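Local coordinates for 2OG-Fe dioxygenase family protein (Methylibium petroleiphilum, PDB 3PL0), which is uncharacterised but probably acts as an iron-dependent dioxygenase, its chain folded into the double-stranded beta-helix of the cupin superfamily, at residues A[67-75]-A[83-91]. Residues are numbered along the deposited sequence; the frame is centred on the assembly and turned at random.
Sequences YRRHGCFMQ and ETVQHRAHW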
loop_
_atom_site.group_PDB
_atom_site.type_symbol
_atom_site.label_atom_id
_atom_site.label_comp_id
_atom_site.label_asym_id
_atom_site.label_seq_id
_atom_site.Cartn_x
_atom_site.Cartn_y
_atom_site.Cartn_z
ATOM N N TYR A 67 -3.091 -0.666 13.933
ATOM C CA TYR A 67 -3.983 0.457 13.776
ATOM C C TYR A 67 -4.156 0.799 12.311
ATOM O O TYR A 67 -3.195 0.718 11.508
ATOM C CB TYR A 67 -3.401 1.668 14.489
ATOM C CG TYR A 67 -3.077 1.410 15.951
ATOM C CD1 TYR A 67 -1.878 0.786 16.328
ATOM C CD2 TYR A 67 -3.972 1.753 16.942
ATOM C CE1 TYR A 67 -1.584 0.526 17.646
ATOM C CE2 TYR A 67 -3.668 1.510 18.272
ATOM C CZ TYR A 67 -2.485 0.909 18.619
ATOM O OH TYR A 67 -2.227 0.650 19.944
ATOM N N ARG A 68 -5.349 1.259 11.963
ATOM C CA ARG A 68 -5.664 1.564 10.579
ATOM C C ARG A 68 -6.914 2.407 10.455
ATOM O O ARG A 68 -7.636 2.676 11.427
ATOM C CB ARG A 68 -5.891 0.265 9.800
ATOM C CG ARG A 68 -7.168 -0.475 10.213
ATOM C CD ARG A 68 -7.158 -1.909 9.859
ATOM N NE ARG A 68 -7.236 -2.117 8.411
ATOM C CZ ARG A 68 -7.061 -3.291 7.813
ATOM N NH1 ARG A 68 -6.825 -4.389 8.520
ATOM N NH2 ARG A 68 -7.129 -3.360 6.486
ATOM N N ARG A 69 -7.113 2.850 9.228
ATOM C CA ARG A 69 -8.348 3.450 8.768
ATOM C C ARG A 69 -8.473 3.064 7.308
ATOM O O ARG A 69 -7.536 2.454 6.750
ATOM C CB ARG A 69 -8.314 4.956 8.908
ATOM C CG ARG A 69 -8.487 5.467 10.336
ATOM C CD ARG A 69 -8.449 6.956 10.354
ATOM N NE ARG A 69 -8.537 7.409 11.722
ATOM C CZ ARG A 69 -9.641 7.409 12.459
ATOM N NH1 ARG A 69 -10.829 7.072 11.966
ATOM N NH2 ARG A 69 -9.545 7.789 13.715
ATOM N N HIS A 70 -9.646 3.341 6.726
ATOM C CA HIS A 70 -10.028 2.832 5.403
ATOM C C HIS A 70 -10.874 3.863 4.672
ATOM O O HIS A 70 -11.691 4.576 5.282
ATOM C CB HIS A 70 -10.768 1.510 5.591
ATOM C CG HIS A 70 -11.242 0.866 4.326
ATOM N ND1 HIS A 70 -12.536 0.407 4.166
ATOM C CD2 HIS A 70 -10.584 0.548 3.179
ATOM C CE1 HIS A 70 -12.656 -0.139 2.966
ATOM N NE2 HIS A 70 -11.480 -0.088 2.357
ATOM N N GLY A 71 -10.655 3.997 3.372
ATOM C CA GLY A 71 -11.419 4.936 2.581
ATOM C C GLY A 71 -11.331 4.556 1.131
ATOM O O GLY A 71 -10.325 3.973 0.705
ATOM N N CYS A 72 -12.374 4.898 0.368
ATOM C CA CYS A 72 -12.442 4.459 -1.024
ATOM C C CYS A 72 -12.784 5.618 -1.954
ATOM O O CYS A 72 -13.423 6.628 -1.554
ATOM C CB CYS A 72 -13.468 3.344 -1.188
ATOM S SG CYS A 72 -13.139 1.867 -0.153
ATOM N N PHE A 73 -12.374 5.439 -3.205
ATOM C CA PHE A 73 -12.448 6.465 -4.185
ATOM C C PHE A 73 -12.694 5.840 -5.536
ATOM O O PHE A 73 -12.492 4.634 -5.719
ATOM C CB PHE A 73 -11.130 7.246 -4.218
ATOM C CG PHE A 73 -10.689 7.734 -2.877
ATOM C CD1 PHE A 73 -10.022 6.873 -1.997
ATOM C CD2 PHE A 73 -10.927 9.035 -2.473
ATOM C CE1 PHE A 73 -9.628 7.308 -0.746
ATOM C CE2 PHE A 73 -10.530 9.475 -1.209
ATOM C CZ PHE A 73 -9.872 8.595 -0.342
HETATM N N MSE A 74 -13.135 6.695 -6.457
HETATM C CA MSE A 74 -13.189 6.350 -7.879
HETATM C C MSE A 74 -12.474 7.432 -8.671
HETATM O O MSE A 74 -12.708 8.653 -8.480
HETATM C CB MSE A 74 -14.629 6.153 -8.389
HETATM C CG MSE A 74 -14.746 5.507 -9.793
HETATM SE SE MSE A 74 -16.605 4.977 -10.238
HETATM C CE MSE A 74 -17.347 6.794 -10.399
ATOM N N GLN A 75 -11.591 6.968 -9.540
ATOM C CA GLN A 75 -10.843 7.820 -10.403
ATOM C C GLN A 75 -11.346 7.583 -11.799
ATOM O O GLN A 75 -11.429 6.450 -12.238
ATOM C CB GLN A 75 -9.374 7.485 -10.359
ATOM C CG GLN A 75 -8.538 8.364 -11.289
ATOM C CD GLN A 75 -7.051 8.058 -11.235
ATOM O OE1 GLN A 75 -6.654 7.024 -10.748
ATOM N NE2 GLN A 75 -6.227 8.962 -11.785
ATOM N N GLU A 83 -12.901 11.276 -7.036
ATOM C CA GLU A 83 -14.007 11.525 -6.131
ATOM C C GLU A 83 -14.084 10.475 -5.027
ATOM O O GLU A 83 -13.665 9.325 -5.203
ATOM C CB GLU A 83 -15.328 11.554 -6.892
ATOM C CG GLU A 83 -15.771 10.208 -7.393
ATOM C CD GLU A 83 -16.772 10.317 -8.542
ATOM O OE1 GLU A 83 -16.398 10.740 -9.650
ATOM O OE2 GLU A 83 -17.942 9.996 -8.316
ATOM N N THR A 84 -14.609 10.889 -3.887
ATOM C CA THR A 84 -14.858 9.968 -2.789
ATOM C C THR A 84 -16.045 9.084 -3.183
ATOM O O THR A 84 -16.817 9.415 -4.100
ATOM C CB THR A 84 -15.211 10.737 -1.509
ATOM O OG1 THR A 84 -16.304 11.629 -1.786
ATOM C CG2 THR A 84 -14.009 11.568 -1.017
ATOM N N VAL A 85 -16.192 7.970 -2.485
ATOM C CA VAL A 85 -17.400 7.187 -2.551
ATOM C C VAL A 85 -17.765 6.859 -1.118
ATOM O O VAL A 85 -16.917 6.956 -0.208
ATOM C CB VAL A 85 -17.238 5.889 -3.372
ATOM C CG1 VAL A 85 -16.515 6.178 -4.694
ATOM C CG2 VAL A 85 -16.515 4.776 -2.578
ATOM N N GLN A 86 -19.025 6.478 -0.910
ATOM C CA GLN A 86 -19.533 6.256 0.431
ATOM C C GLN A 86 -18.732 5.185 1.147
ATOM O O GLN A 86 -18.320 4.199 0.524
ATOM C CB GLN A 86 -20.998 5.845 0.393
ATOM C CG GLN A 86 -21.615 5.747 1.780
ATOM C CD GLN A 86 -23.126 5.868 1.739
ATOM O OE1 GLN A 86 -23.689 6.873 2.171
ATOM N NE2 GLN A 86 -23.789 4.851 1.197
ATOM N N HIS A 87 -18.515 5.384 2.450
ATOM C CA HIS A 87 -17.764 4.419 3.280
ATOM C C HIS A 87 -18.310 3.007 3.100
ATOM O O HIS A 87 -19.507 2.812 2.971
ATOM C CB HIS A 87 -17.785 4.817 4.742
ATOM C CG HIS A 87 -16.744 4.107 5.566
ATOM N ND1 HIS A 87 -15.388 4.206 5.303
ATOM C CD2 HIS A 87 -16.866 3.267 6.624
ATOM C CE1 HIS A 87 -14.726 3.462 6.175
ATOM N NE2 HIS A 87 -15.598 2.895 6.997
ATOM N N ARG A 88 -17.428 2.031 3.007
ATOM C CA ARG A 88 -17.850 0.683 2.681
ATOM C C ARG A 88 -16.919 -0.327 3.304
ATOM O O ARG A 88 -15.823 0.011 3.735
ATOM C CB ARG A 88 -17.933 0.479 1.156
ATOM C CG ARG A 88 -16.615 0.684 0.408
ATOM C CD ARG A 88 -16.714 0.352 -1.057
ATOM N NE ARG A 88 -16.850 -1.090 -1.323
ATOM C CZ ARG A 88 -15.879 -2.008 -1.194
ATOM N NH1 ARG A 88 -14.646 -1.664 -0.788
ATOM N NH2 ARG A 88 -16.135 -3.304 -1.486
ATOM N N ALA A 89 -17.364 -1.576 3.334
ATOM C CA ALA A 89 -16.600 -2.644 3.926
ATOM C C ALA A 89 -15.508 -3.156 2.999
ATOM O O ALA A 89 -15.583 -3.018 1.772
ATOM C CB ALA A 89 -17.528 -3.782 4.310
ATOM N N HIS A 90 -14.507 -3.783 3.603
ATOM C CA HIS A 90 -13.422 -4.348 2.875
ATOM C C HIS A 90 -13.656 -5.863 2.851
ATOM O O HIS A 90 -13.869 -6.441 3.903
ATOM C CB HIS A 90 -12.082 -3.979 3.531
ATOM C CG HIS A 90 -10.919 -4.649 2.877
ATOM N ND1 HIS A 90 -10.506 -4.342 1.597
ATOM C CD2 HIS A 90 -10.138 -5.671 3.286
ATOM C CE1 HIS A 90 -9.507 -5.133 1.257
ATOM N NE2 HIS A 90 -9.254 -5.943 2.269
ATOM N N TRP A 91 -13.629 -6.487 1.665
ATOM C CA TRP A 91 -13.883 -7.912 1.509
ATOM C C TRP A 91 -12.608 -8.743 1.658
ATOM O O TRP A 91 -11.590 -8.415 1.086
ATOM C CB TRP A 91 -14.530 -8.200 0.118
ATOM C CG TRP A 91 -15.275 -9.537 -0.004
ATOM C CD1 TRP A 91 -15.966 -10.165 0.979
ATOM C CD2 TRP A 91 -15.396 -10.382 -1.175
ATOM N NE1 TRP A 91 -16.488 -11.343 0.518
ATOM C CE2 TRP A 91 -16.153 -11.505 -0.802
ATOM C CE3 TRP A 91 -14.902 -10.308 -2.493
ATOM C CZ2 TRP A 91 -16.485 -12.553 -1.717
ATOM C CZ3 TRP A 91 -15.233 -11.336 -3.406
ATOM C CH2 TRP A 91 -16.018 -12.446 -3.000
HETATM O O HOH W 1 -14.464 -0.063 5.995
HETATM O O HOH W 2 -14.937 5.656 1.448
#
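The imidazole of His70 meets two groups of segment 83-91 and a water: the His90 ring turns its edge toward the His70 face in an offset edge-to-face pair (planes at 74°), Arg88 O lies at the ring edge in plane, 3.3 Å from His70 CE1, and the water bridges His70 ND1 to that same carbonyl. The His147 ring also stacks on His70. His70 CG is anti to the backbone N (chi1 179°), which carries the ring across to the Arg88 backbone. His87 brings its own edge to the His70 backbone, His87 CE1 lying 3.4 Å from His70 O, while His87 NE2 bonds to Phe107 O. At the edge of the Arg88 guanidinium sits Cys72 SG, which also touches Arg88 CG at 3.7 Å. Beyond the histidines the segments close into an antiparallel hairpin. Met74 and Glu83 exchange backbone hydrogen bonds, Met74 N to Glu83 O at 3.0 Å, and Val85 N donates to Cys72 O (3.2 Å). Val85 CG2 packs on Cys72 CB at 3.6 Å, and a second water links Cys72 N to Val85 O. Glu145 OE1 on strand 141-152 bonds to both His70 NE2 and His90 ND1. An alanine in place of His70 would probably leave Glu145 OE1 with one histidine partner fewer, the Arg88-bound water without its imidazole, and the His90 edge without the ring it faces. One carboxylate oxygen thus joins the break in strand 65-77 and the start of strand 90-92 to the same strand of the cupin sheet.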